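Local coordinates for pectate lyase/Amb allergen (Acidovorax citrulli, PDB 4HWV), which probably cleaves pectate, the polygalacturonate of plant cell walls, as a secreted calcium-binding polysaccharide lyase of family 1, at residues V47-E52 with G93-Y98; A13-I18 with L170-D175; A56-T61 with T160-D165; T24-H29 with S457-Y462; E354-A359 with S385-D390. All coordinates share one frame; numbering follows the deposited sequence.

Contact 1 of 5, residues V47-E52 with G93-Y98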
# COMPACT_ATOMS: atom_id res chain seq x y z
N VAL A 47 3.24 -18.09 17.92
CA VAL A 47 4.08 -16.90 18.01
C VAL A 47 3.41 -15.68 17.38
O VAL A 47 2.66 -15.79 16.41
CB VAL A 47 5.46 -17.16 17.33
CG1 VAL A 47 6.14 -18.36 17.99
CG2 VAL A 47 5.33 -17.39 15.84
N ALA A 48 3.69 -14.51 17.95
CA ALA A 48 2.98 -13.28 17.60
C ALA A 48 3.91 -12.09 17.38
O ALA A 48 3.46 -10.97 17.13
CB ALA A 48 1.92 -12.94 18.66
N ASN A 49 5.23 -12.32 17.47
CA ASN A 49 6.19 -11.25 17.23
C ASN A 49 7.54 -11.85 16.86
O ASN A 49 7.73 -13.09 16.92
CB ASN A 49 6.30 -10.30 18.45
CG ASN A 49 6.87 -10.99 19.69
OD1 ASN A 49 7.97 -11.52 19.64
ND2 ASN A 49 6.12 -10.96 20.80
N ARG A 50 8.47 -10.99 16.47
CA ARG A 50 9.75 -11.44 15.95
C ARG A 50 10.56 -12.23 16.98
O ARG A 50 11.21 -13.23 16.65
CB ARG A 50 10.54 -10.23 15.47
CG ARG A 50 11.93 -10.55 14.88
CD ARG A 50 12.65 -9.29 14.36
NE ARG A 50 13.96 -9.62 13.81
CZ ARG A 50 15.05 -9.83 14.56
NH1 ARG A 50 14.98 -9.71 15.89
NH2 ARG A 50 16.20 -10.16 13.97
N ASN A 51 10.54 -11.78 18.24
CA ASN A 51 11.28 -12.49 19.28
C ASN A 51 10.75 -13.90 19.49
O ASN A 51 11.52 -14.87 19.57
CB ASN A 51 11.24 -11.73 20.62
CG ASN A 51 12.10 -10.47 20.61
OD1 ASN A 51 12.99 -10.31 19.79
ND2 ASN A 51 11.88 -9.59 21.58
N GLU A 52 9.43 -14.04 19.58
CA GLU A 52 8.82 -15.36 19.77
C GLU A 52 9.08 -16.28 18.59
O GLU A 52 9.37 -17.47 18.77
CB GLU A 52 7.32 -15.23 19.99
CG GLU A 52 6.96 -14.52 21.32
CD GLU A 52 5.47 -14.35 21.51
OE1 GLU A 52 4.70 -14.70 20.61
OE2 GLU A 52 5.06 -13.87 22.59
N GLY A 93 15.25 -5.66 19.23
CA GLY A 93 15.07 -6.64 20.29
C GLY A 93 13.98 -6.29 21.29
O GLY A 93 13.61 -7.14 22.11
N GLN A 94 13.49 -5.05 21.24
CA GLN A 94 12.40 -4.58 22.09
C GLN A 94 11.11 -4.48 21.28
O GLN A 94 10.11 -3.96 21.76
CB GLN A 94 12.74 -3.21 22.70
CG GLN A 94 13.95 -3.22 23.63
CD GLN A 94 15.28 -3.56 22.94
OE1 GLN A 94 15.90 -4.59 23.23
NE2 GLN A 94 15.72 -2.70 22.00
N LEU A 95 11.14 -4.97 20.04
CA LEU A 95 10.00 -4.92 19.11
C LEU A 95 9.69 -3.49 18.66
O LEU A 95 8.61 -3.23 18.15
CB LEU A 95 8.75 -5.62 19.68
CG LEU A 95 8.98 -7.04 20.18
CD1 LEU A 95 7.67 -7.63 20.73
CD2 LEU A 95 9.61 -7.92 19.10
N ARG A 96 10.64 -2.58 18.81
CA ARG A 96 10.44 -1.23 18.28
C ARG A 96 10.71 -1.22 16.78
O ARG A 96 11.79 -1.65 16.35
CB ARG A 96 11.39 -0.24 18.96
CG ARG A 96 11.21 1.16 18.38
CD ARG A 96 12.08 2.19 19.07
NE ARG A 96 13.50 1.91 18.89
CZ ARG A 96 14.48 2.56 19.52
NH1 ARG A 96 14.17 3.53 20.36
NH2 ARG A 96 15.74 2.22 19.33
N PRO A 97 9.74 -0.74 15.98
CA PRO A 97 9.97 -0.64 14.53
C PRO A 97 11.22 0.17 14.19
O PRO A 97 11.44 1.28 14.70
CB PRO A 97 8.70 0.08 14.03
CG PRO A 97 7.65 -0.32 15.04
CD PRO A 97 8.39 -0.30 16.37
N TYR A 98 12.04 -0.40 13.32
CA TYR A 98 13.22 0.32 12.83
C TYR A 98 12.82 1.46 11.90
O TYR A 98 11.72 1.47 11.34
CB TYR A 98 14.14 -0.65 12.09
CG TYR A 98 15.29 -1.13 12.93
CD1 TYR A 98 16.41 -0.33 13.13
CD2 TYR A 98 15.27 -2.39 13.53
CE1 TYR A 98 17.48 -0.76 13.89
CE2 TYR A 98 16.35 -2.83 14.31
CZ TYR A 98 17.45 -2.00 14.48
OH TYR A 98 18.54 -2.44 15.21

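Contact 2 of 5, residues A13-I18 with L170-D175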
# COMPACT_ATOMS: atom_id res chain seq x y z
N ALA A 13 -10.82 -25.88 7.75
CA ALA A 13 -10.42 -26.37 9.07
C ALA A 13 -10.57 -25.29 10.14
O ALA A 13 -10.44 -24.11 9.86
CB ALA A 13 -8.98 -26.86 9.02
N PRO A 14 -10.85 -25.70 11.38
CA PRO A 14 -10.85 -24.73 12.48
C PRO A 14 -9.51 -24.00 12.57
O PRO A 14 -8.45 -24.57 12.33
CB PRO A 14 -11.03 -25.62 13.72
CG PRO A 14 -11.78 -26.80 13.22
CD PRO A 14 -11.22 -27.05 11.84
N ALA A 15 -9.57 -22.72 12.91
CA ALA A 15 -8.36 -21.92 13.06
C ALA A 15 -7.38 -22.60 14.02
O ALA A 15 -7.77 -23.12 15.07
CB ALA A 15 -8.71 -20.55 13.57
N GLY A 16 -6.10 -22.61 13.65
CA GLY A 16 -5.08 -23.18 14.50
C GLY A 16 -4.92 -24.68 14.41
O GLY A 16 -4.21 -25.26 15.23
N SER A 17 -5.54 -25.31 13.42
CA SER A 17 -5.53 -26.77 13.37
C SER A 17 -4.92 -27.39 12.12
O SER A 17 -4.67 -28.60 12.11
CB SER A 17 -6.95 -27.31 13.55
OG SER A 17 -7.71 -27.19 12.36
N ILE A 18 -4.67 -26.63 11.05
CA ILE A 18 -4.12 -27.24 9.85
C ILE A 18 -2.78 -27.95 10.14
O ILE A 18 -2.02 -27.54 11.02
CB ILE A 18 -3.94 -26.20 8.71
CG1 ILE A 18 -3.78 -26.88 7.35
CG2 ILE A 18 -2.77 -25.25 8.98
CD1 ILE A 18 -5.04 -27.55 6.84
N LEU A 170 2.92 -22.22 10.08
CA LEU A 170 1.52 -22.41 9.71
C LEU A 170 0.72 -21.23 10.22
O LEU A 170 0.62 -21.01 11.42
CB LEU A 170 0.96 -23.73 10.30
CG LEU A 170 1.70 -25.01 9.88
CD1 LEU A 170 1.14 -26.21 10.63
CD2 LEU A 170 1.67 -25.28 8.36
N GLY A 171 0.19 -20.41 9.32
CA GLY A 171 -0.63 -19.30 9.75
C GLY A 171 -1.91 -19.75 10.44
O GLY A 171 -2.51 -20.74 10.03
N ILE A 172 -2.34 -19.00 11.46
CA ILE A 172 -3.64 -19.23 12.08
C ILE A 172 -4.72 -18.38 11.41
O ILE A 172 -4.58 -17.16 11.27
CB ILE A 172 -3.61 -18.87 13.58
CG1 ILE A 172 -2.65 -19.81 14.32
CG2 ILE A 172 -5.01 -18.88 14.18
CD1 ILE A 172 -2.32 -19.36 15.74
N GLY A 173 -5.82 -19.02 11.00
CA GLY A 173 -6.98 -18.23 10.60
C GLY A 173 -6.80 -17.53 9.27
O GLY A 173 -6.15 -18.04 8.35
N THR A 174 -7.38 -16.34 9.16
CA THR A 174 -7.42 -15.63 7.89
C THR A 174 -6.54 -14.39 7.89
O THR A 174 -6.52 -13.66 6.90
CB THR A 174 -8.86 -15.22 7.56
OG1 THR A 174 -9.38 -14.43 8.63
CG2 THR A 174 -9.76 -16.46 7.35
N ASP A 175 -5.82 -14.14 8.97
CA ASP A 175 -5.06 -12.89 9.10
C ASP A 175 -3.64 -13.08 9.62
O ASP A 175 -3.06 -12.15 10.18
CB ASP A 175 -5.84 -11.89 9.94
CG ASP A 175 -6.03 -12.34 11.37
OD1 ASP A 175 -5.76 -13.52 11.69
OD2 ASP A 175 -6.48 -11.51 12.18

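Contact 3 of 5, residues A56-T61 with T160-D165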
# COMPACT_ATOMS: atom_id res chain seq x y z
N ALA A 56 11.20 -19.82 18.80
CA ALA A 56 10.64 -21.09 18.33
C ALA A 56 11.60 -21.76 17.34
O ALA A 56 11.88 -22.97 17.43
CB ALA A 56 9.27 -20.87 17.72
N LEU A 57 12.14 -20.98 16.42
CA LEU A 57 13.07 -21.52 15.43
C LEU A 57 14.36 -22.02 16.06
O LEU A 57 15.01 -22.94 15.54
CB LEU A 57 13.38 -20.46 14.37
CG LEU A 57 12.21 -20.05 13.47
CD1 LEU A 57 12.53 -18.79 12.72
CD2 LEU A 57 11.83 -21.16 12.49
N TYR A 58 14.73 -21.41 17.19
CA TYR A 58 16.00 -21.70 17.86
C TYR A 58 15.81 -22.58 19.10
O TYR A 58 16.74 -22.78 19.88
CB TYR A 58 16.72 -20.39 18.24
CG TYR A 58 17.43 -19.71 17.08
CD1 TYR A 58 16.72 -19.19 15.99
CD2 TYR A 58 18.82 -19.57 17.07
CE1 TYR A 58 17.36 -18.58 14.93
CE2 TYR A 58 19.47 -18.94 16.02
CZ TYR A 58 18.74 -18.45 14.95
OH TYR A 58 19.34 -17.83 13.89
N GLY A 59 14.61 -23.11 19.31
CA GLY A 59 14.36 -23.96 20.46
C GLY A 59 14.74 -23.29 21.77
O GLY A 59 15.32 -23.91 22.67
N ASN A 60 14.43 -22.00 21.85
CA ASN A 60 14.66 -21.21 23.05
C ASN A 60 16.13 -21.04 23.41
O ASN A 60 16.47 -20.74 24.55
CB ASN A 60 13.83 -21.75 24.23
CG ASN A 60 12.39 -21.41 24.08
OD1 ASN A 60 12.03 -20.24 24.11
ND2 ASN A 60 11.54 -22.42 23.89
N THR A 61 17.01 -21.18 22.41
CA THR A 61 18.43 -20.95 22.65
C THR A 61 18.91 -19.60 22.13
O THR A 61 20.08 -19.28 22.26
CB THR A 61 19.32 -22.03 22.01
OG1 THR A 61 19.31 -21.86 20.58
CG2 THR A 61 18.87 -23.44 22.39
N THR A 160 16.50 -10.67 8.21
CA THR A 160 16.72 -12.04 7.72
C THR A 160 16.59 -13.03 8.87
O THR A 160 17.26 -12.87 9.90
CB THR A 160 18.11 -12.20 7.10
OG1 THR A 160 18.30 -11.18 6.11
CG2 THR A 160 18.23 -13.53 6.42
N ILE A 161 15.75 -14.05 8.69
CA ILE A 161 15.42 -15.00 9.74
C ILE A 161 15.78 -16.41 9.28
O ILE A 161 15.26 -16.89 8.27
CB ILE A 161 13.91 -14.95 10.08
CG1 ILE A 161 13.45 -13.53 10.43
CG2 ILE A 161 13.59 -15.95 11.18
CD1 ILE A 161 14.06 -12.97 11.71
N SER A 162 16.69 -17.06 10.00
CA SER A 162 17.15 -18.40 9.63
C SER A 162 16.12 -19.47 9.99
O SER A 162 15.70 -19.58 11.16
CB SER A 162 18.47 -18.68 10.35
OG SER A 162 18.99 -19.93 9.95
N VAL A 163 15.73 -20.28 9.01
CA VAL A 163 14.78 -21.37 9.25
C VAL A 163 15.50 -22.71 9.18
O VAL A 163 16.12 -23.03 8.17
CB VAL A 163 13.62 -21.35 8.22
CG1 VAL A 163 12.65 -22.48 8.49
CG2 VAL A 163 12.91 -20.00 8.27
N PRO A 164 15.46 -23.50 10.27
CA PRO A 164 16.20 -24.76 10.33
C PRO A 164 15.40 -25.96 9.80
O PRO A 164 14.24 -25.83 9.39
CB PRO A 164 16.45 -24.93 11.83
CG PRO A 164 15.16 -24.39 12.44
CD PRO A 164 14.80 -23.19 11.56
N ASP A 165 16.02 -27.13 9.83
CA ASP A 165 15.40 -28.37 9.36
C ASP A 165 14.09 -28.67 10.06
O ASP A 165 13.88 -28.30 11.23
CB ASP A 165 16.31 -29.57 9.65
CG ASP A 165 17.71 -29.38 9.09
OD1 ASP A 165 18.45 -28.53 9.62
OD2 ASP A 165 18.06 -30.08 8.12
O HOH W 1 17.88 -15.91 12.40

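Contact 4 of 5, residues T24-H29 with S457-Y462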
# COMPACT_ATOMS: atom_id res chain seq x y z
N THR A 24 3.17 -31.94 -2.99
CA THR A 24 3.10 -32.52 -4.32
C THR A 24 4.33 -32.07 -5.10
O THR A 24 5.15 -31.30 -4.59
CB THR A 24 1.86 -31.98 -5.05
OG1 THR A 24 1.84 -30.56 -4.89
CG2 THR A 24 0.58 -32.60 -4.50
N GLY A 25 4.45 -32.51 -6.35
CA GLY A 25 5.54 -32.05 -7.21
C GLY A 25 6.92 -32.43 -6.69
O GLY A 25 7.07 -33.45 -6.03
N TRP A 26 7.93 -31.65 -7.04
CA TRP A 26 9.28 -32.05 -6.70
C TRP A 26 9.49 -32.19 -5.18
O TRP A 26 10.29 -33.02 -4.74
CB TRP A 26 10.27 -31.05 -7.26
CG TRP A 26 10.72 -31.26 -8.68
CD1 TRP A 26 10.66 -30.33 -9.69
CD2 TRP A 26 11.39 -32.40 -9.23
NE1 TRP A 26 11.24 -30.83 -10.83
CE2 TRP A 26 11.71 -32.09 -10.58
CE3 TRP A 26 11.78 -33.65 -8.71
CZ2 TRP A 26 12.38 -32.99 -11.41
CZ3 TRP A 26 12.46 -34.53 -9.55
CH2 TRP A 26 12.75 -34.20 -10.88
N ALA A 27 8.78 -31.41 -4.37
CA ALA A 27 8.89 -31.54 -2.91
C ALA A 27 8.43 -32.91 -2.40
O ALA A 27 8.73 -33.29 -1.26
CB ALA A 27 8.11 -30.44 -2.20
N SER A 28 7.66 -33.64 -3.21
CA SER A 28 7.18 -34.97 -2.82
C SER A 28 8.10 -36.10 -3.31
O SER A 28 7.86 -37.26 -3.00
CB SER A 28 5.76 -35.19 -3.32
OG SER A 28 5.70 -35.44 -4.72
N HIS A 29 9.14 -35.76 -4.07
CA HIS A 29 9.99 -36.79 -4.65
C HIS A 29 11.10 -37.17 -3.68
O HIS A 29 11.62 -36.31 -3.00
CB HIS A 29 10.60 -36.25 -5.95
CG HIS A 29 11.49 -37.23 -6.63
ND1 HIS A 29 11.02 -38.20 -7.50
CD2 HIS A 29 12.82 -37.45 -6.51
CE1 HIS A 29 12.03 -38.95 -7.90
NE2 HIS A 29 13.13 -38.52 -7.31
N SER A 457 6.28 -36.21 -15.04
CA SER A 457 5.52 -37.41 -14.66
C SER A 457 6.42 -38.61 -14.36
O SER A 457 5.97 -39.59 -13.75
CB SER A 457 4.48 -37.76 -15.73
OG SER A 457 5.13 -38.01 -16.97
N ASP A 458 7.68 -38.57 -14.78
CA ASP A 458 8.63 -39.62 -14.39
C ASP A 458 9.01 -39.54 -12.91
O ASP A 458 9.52 -40.51 -12.35
CB ASP A 458 9.90 -39.56 -15.23
CG ASP A 458 9.71 -40.09 -16.64
OD1 ASP A 458 8.72 -40.81 -16.90
OD2 ASP A 458 10.58 -39.79 -17.49
N PHE A 459 8.77 -38.39 -12.29
CA PHE A 459 9.27 -38.14 -10.94
C PHE A 459 8.18 -37.98 -9.88
O PHE A 459 8.43 -38.12 -8.68
CB PHE A 459 10.20 -36.92 -10.97
CG PHE A 459 11.34 -37.10 -11.91
CD1 PHE A 459 12.41 -37.91 -11.56
CD2 PHE A 459 11.32 -36.53 -13.16
CE1 PHE A 459 13.44 -38.12 -12.44
CE2 PHE A 459 12.37 -36.75 -14.03
CZ PHE A 459 13.41 -37.53 -13.66
N TYR A 460 6.97 -37.67 -10.33
CA TYR A 460 5.81 -37.59 -9.45
C TYR A 460 4.55 -37.69 -10.29
O TYR A 460 4.56 -37.35 -11.47
CB TYR A 460 5.82 -36.32 -8.59
CG TYR A 460 6.06 -35.01 -9.32
CD1 TYR A 460 5.02 -34.32 -9.95
CD2 TYR A 460 7.32 -34.46 -9.35
CE1 TYR A 460 5.26 -33.10 -10.59
CE2 TYR A 460 7.58 -33.27 -9.96
CZ TYR A 460 6.54 -32.59 -10.58
OH TYR A 460 6.80 -31.37 -11.18
N ASP A 461 3.47 -38.17 -9.67
CA ASP A 461 2.19 -38.25 -10.35
C ASP A 461 1.44 -36.94 -10.19
O ASP A 461 1.49 -36.32 -9.13
CB ASP A 461 1.34 -39.36 -9.73
CG ASP A 461 1.90 -40.73 -9.97
OD1 ASP A 461 2.44 -40.97 -11.07
OD2 ASP A 461 1.79 -41.58 -9.08
N TYR A 462 0.72 -36.53 -11.22
CA TYR A 462 -0.12 -35.34 -11.13
C TYR A 462 -1.19 -35.38 -12.20
O TYR A 462 -0.99 -35.99 -13.25
CB TYR A 462 0.72 -34.05 -11.26
CG TYR A 462 1.38 -33.88 -12.61
CD1 TYR A 462 2.56 -34.55 -12.93
CD2 TYR A 462 0.81 -33.05 -13.59
CE1 TYR A 462 3.16 -34.41 -14.16
CE2 TYR A 462 1.42 -32.91 -14.83
CZ TYR A 462 2.60 -33.60 -15.10
OH TYR A 462 3.24 -33.48 -16.31
O HOH W 2 2.80 -34.73 -6.98

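Contact 5 of 5, residues E354-A359 with S385-D390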
# COMPACT_ATOMS: atom_id res chain seq x y z
N GLU A 354 -2.30 -13.15 -14.48
CA GLU A 354 -3.27 -12.09 -14.69
C GLU A 354 -2.60 -10.73 -14.53
O GLU A 354 -2.10 -10.40 -13.45
CB GLU A 354 -4.43 -12.22 -13.68
CG GLU A 354 -5.51 -11.16 -13.86
CD GLU A 354 -6.64 -11.24 -12.83
OE1 GLU A 354 -6.52 -12.00 -11.85
OE2 GLU A 354 -7.64 -10.53 -13.01
N ASN A 355 -2.59 -9.95 -15.61
CA ASN A 355 -1.94 -8.64 -15.57
C ASN A 355 -2.37 -7.84 -16.79
O ASN A 355 -3.20 -8.30 -17.60
CB ASN A 355 -0.40 -8.78 -15.52
CG ASN A 355 0.30 -7.58 -14.87
OD1 ASN A 355 -0.31 -6.52 -14.68
ND2 ASN A 355 1.59 -7.72 -14.57
N THR A 356 -1.81 -6.64 -16.91
CA THR A 356 -1.95 -5.83 -18.11
C THR A 356 -0.57 -5.36 -18.55
O THR A 356 0.33 -5.23 -17.73
CB THR A 356 -2.86 -4.63 -17.88
OG1 THR A 356 -2.95 -3.87 -19.10
CG2 THR A 356 -2.34 -3.73 -16.76
N ARG A 357 -0.44 -5.07 -19.84
CA ARG A 357 0.78 -4.46 -20.37
C ARG A 357 0.73 -2.94 -20.30
O ARG A 357 1.71 -2.29 -20.62
CB ARG A 357 1.01 -4.90 -21.82
CG ARG A 357 1.38 -6.39 -21.94
CD ARG A 357 1.81 -6.78 -23.36
NE ARG A 357 3.03 -6.09 -23.76
CZ ARG A 357 3.06 -5.05 -24.60
NH1 ARG A 357 1.94 -4.59 -25.15
NH2 ARG A 357 4.23 -4.47 -24.89
N ASP A 358 -0.42 -2.38 -19.90
CA ASP A 358 -0.59 -0.93 -19.81
C ASP A 358 0.56 -0.31 -19.02
O ASP A 358 0.76 -0.64 -17.86
CB ASP A 358 -1.93 -0.64 -19.11
CG ASP A 358 -2.31 0.84 -19.14
OD1 ASP A 358 -1.42 1.71 -19.13
OD2 ASP A 358 -3.53 1.13 -19.15
N ALA A 359 1.31 0.59 -19.66
CA ALA A 359 2.56 1.10 -19.09
C ALA A 359 2.30 1.97 -17.87
O ALA A 359 3.23 2.28 -17.11
CB ALA A 359 3.35 1.87 -20.14
N SER A 385 -4.30 -14.23 -18.63
CA SER A 385 -5.14 -13.10 -18.99
C SER A 385 -4.25 -11.87 -18.97
O SER A 385 -3.82 -11.43 -17.91
CB SER A 385 -6.25 -12.90 -17.96
OG SER A 385 -6.94 -11.70 -18.22
N LEU A 386 -3.96 -11.34 -20.15
CA LEU A 386 -3.00 -10.26 -20.28
C LEU A 386 -3.63 -9.17 -21.12
O LEU A 386 -3.75 -9.30 -22.34
CB LEU A 386 -1.70 -10.80 -20.90
CG LEU A 386 -0.54 -9.80 -21.00
CD1 LEU A 386 -0.31 -9.11 -19.66
CD2 LEU A 386 0.72 -10.52 -21.43
N ALA A 387 -4.08 -8.11 -20.44
CA ALA A 387 -4.73 -6.99 -21.09
C ALA A 387 -3.71 -5.99 -21.62
O ALA A 387 -2.50 -6.17 -21.48
CB ALA A 387 -5.68 -6.30 -20.11
N GLY A 388 -4.20 -4.93 -22.23
CA GLY A 388 -3.32 -3.88 -22.70
C GLY A 388 -4.05 -3.01 -23.70
O GLY A 388 -4.73 -3.53 -24.59
N PRO A 389 -3.94 -1.69 -23.55
CA PRO A 389 -4.67 -0.77 -24.42
C PRO A 389 -4.02 -0.64 -25.80
O PRO A 389 -4.67 -0.14 -26.71
CB PRO A 389 -4.56 0.57 -23.68
CG PRO A 389 -3.27 0.46 -22.94
CD PRO A 389 -3.23 -0.97 -22.48
N ASP A 390 -2.77 -1.08 -25.96
CA ASP A 390 -2.06 -0.76 -27.20
C ASP A 390 -2.22 -1.79 -28.32
O ASP A 390 -2.45 -1.44 -29.48
CB ASP A 390 -0.58 -0.49 -26.93
O HOH W 3 -5.99 -9.21 -17.30

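Contact 1 of 5, residues V47-E52 with G93-Y98
Gly93 opens the contact with its carbonyl, which takes a hydrogen bond from the amide of Asn51 on the first turn of helix 50-57. Asn51 ND2 lies 3.0 Å from Gly93 O, and the bond is nearly straight, 171° at the hydrogen. The acceptor sits in the plane of the Asn51 amide, whereas the donor stands above the carbonyl plane of Gly93, 50° out of it. A primary amide suits this place because its N-H can reach across to a loop carbonyl from the helix surface. Two residues on, Leu95 drops its forked end onto the helix start. Its CG lies beside the backbone N (chi1 -52°), and the two methyls divide the work: CD1 packs on the Asn49 amide, 3.6 Å from Asn49 CG, while CD2 rests 3.8 Å from Asn51 ND2. The Leu95 and Asn49 side chains cross at about a right angle. Asn49 is the N-cap: its OD1 accepts from Glu52 N at 2.9 Å, a role asparagine fills well because its short side chain folds back over the first turn. Arg50 only grazes Leu95 CD2 with its backbone N and CB; its NH2 is hydrogen-bonded to the carbonyls of Val158 and Gly68. The chemistry is thus one directional bond beside a leucine laid over amide groups already engaged in polar bonds, which probably helps to shield the capping bond from water.

Contact 2 of 5, residues A13-I18 with L170-D175
Loop 13-18 of the N-terminal arm lies here against the turn that follows strand 167-171, a strand of the parallel beta-helix known for pectate lyases of this family. Both sides are bent: Pro14 to Ser17 form a type II turn, and Ile172 to Asp175 a type II' turn. The turns approach closely, with Ala15 CA 4.6 Å from Gly173 CA, yet no hydrogen bond passes directly between them. Ala15 rests its methyl against two partners, with CB 4.1 Å from both Ile172 CG2 and Gly173 CA. The same Ile172 methyl reaches Gly16 N at 3.9 Å, because chi1 of -65° puts CG2 on the far side of CB from its own backbone N, while CG1 approaches Gly16 CA. Glycine suits positions 16 and 173, since both have positive phi, and at Gly16 a beta carbon would collide with the preceding carbonyl oxygen. Farther along, Ile18 and Leu170 meet through aliphatic carbon, Ile18 CG2 being 4.2 Å from Leu170 CB, and Leu170 CD1 comes within 3.5 Å of Ile18 O. That carbonyl is hydrogen-bonded to NH1 of Arg82, on neighbouring strand 79-83. Ser17 steadies the first turn by giving its hydroxyl to Pro14 O at 2.7 Å. A polar link between the two backbones is supplied by Glu484, whose OE1 accepts from both Gly16 N and Gly173 N while OE2 takes Ile18 N. Methyl packing therefore joins two turns whose amides share one carboxylate, and these N-H groups would be expected to stabilise its negative charge.

Contact 3 of 5, residues A56-T61 with T160-D165
The last turn of helix 50-57 comes beside segment 160-165, with Leu57 CA 6.4 Å from Val163 CA; no hydrogen bond runs directly from one segment to the other. The helix closes in a Schellman motif with Gly59 at C-prime, where positive phi is easily borne by a residue without a beta carbon, and Tyr58 to Thr61 continue as a type I' turn. Leu57 carries most of the packing. Its CG lies beside the backbone N (chi1 -67°), which sends the fork toward the strand: CD1 presses on Ile161 CG2 at 3.4 Å, tighter than usual for two methyls, and CD2 meets Pro164 CD at 3.7 Å. Each of these side-chain pairs crosses at about a right angle. Strand 160-163 is the outermost member of a parallel sheet whose next strand is 182-185, consistent with one side of the beta-helix of pectate lyases, so the helix packs at the border of that sheet. Pro164 follows Val163, offering a compact apolar ring whose CG also touches Leu57 O at 3.4 Å. Tyr58 extends alongside, and a water links it to the strand backbone, lying 2.8 Å from Tyr58 OH and accepting from Ser162 N at 2.9 Å. Ser162 O, by contrast, is buried under Leu57 CD1 and finds no polar partner in the model.

Contact 4 of 5, residues T24-H29 with S457-Y462
Two irregular loops meet here, the first winding through a short 3-10 turn at 26-28, with Gly25 CA 6.0 Å from Tyr460 CA. Gly25 lies flat on the Tyr460 ring: its CA stands 3.3 Å above the ring centre, only 3° off the normal, a CH-pi contact, and glycine readily takes the positive phi found here. Tyr460 has CG between its backbone N and carbonyl carbon (chi1 49°), placing the ring face against Gly25 with its edge turned to the face of the Trp26 five-membered ring, planes at 75°; its hydroxyl is hydrogen-bonded to His347 and Thr325. The Trp26 six-membered ring meets Phe459 obliquely, CH2 lying 3.4 Å from Phe459 CG. With CG anti to its backbone N, His29 extends its imidazole toward segment 457-462, where ND1 donates to an in-plane lone pair of Phe459 O at 2.8 Å; the Phe459 edge faces the imidazole in an offset edge-to-face pair. A water bridges the two backbones, accepting from Gly25 N and donating to Asp461 O. Trp26, His29, Phe459 and Tyr460 form an aromatic cluster whose faces and edges interlock where regular backbone pairing is absent, joining the N-terminal arm to the C-terminal region against the beta-helix.

Contact 5 of 5, residues E354-A359 with S385-D390
Asn355 grips the neighbouring strand through its backbone, and the contact is tightest there. Asn355 N donates to Ser385 O at 3.0 Å, Ala387 N returns a bond to Asn355 O at 3.0 Å, and Arg357 N reaches Ala387 O at 2.9 Å. On the face that carries Asn355 and Leu386, Leu386 CD1 lies 3.6 Å from Asn355 O and touches the aliphatic start of Arg357; leucine suits this buried side, where Trp365 also packs. Asn355 turns its amide away, giving ND2 to Tyr363 O, while OD1 takes Thr356 N. Strands 354-356 and 385-387 run parallel, 12° apart, as successive coils of the right-handed beta-helix do. The opposite face, bearing Glu354, Thr356, Ser385 and Ala387, is looser and wetter, and there a water donates to Asn355 O. Beyond Arg357 the backbones no longer pair. Thr356, with OG1 anti to its backbone N (chi1 180°), accepts from Asp358 N at 3.0 Å in an ST turn, and Gly388 adopts angles at which a beta carbon would strike the preceding carbonyl. Near the exposed Pro389, Asp358 CB makes a van der Waals contact 3.6 Å from Pro389 CD, and its carboxylate is hydrogen-bonded to Ser360.

Contacts 1 and 3 share helix 50-57, one at its start and the other at its end; their centres are about 14 Å apart, and they touch where Arg50 NE packs 3.9 Å from Ile161 CD1. Contact 2 lies about 21 Å from each, centre to centre, and strand 167-171 follows strand 160-163 of contact 3. Contact 4 joins segments 428 residues apart, so the chain between them includes contacts 1, 3 and 5. Contacts 3 and 5 lie on opposite sides of the chain's centre, about 42 Å between centres. Asp227, Asp278 and Asp282 bind the calcium ion; the Ile161 side chain of contact 3 is about 11 Å from that of Asp227, outside the first shell.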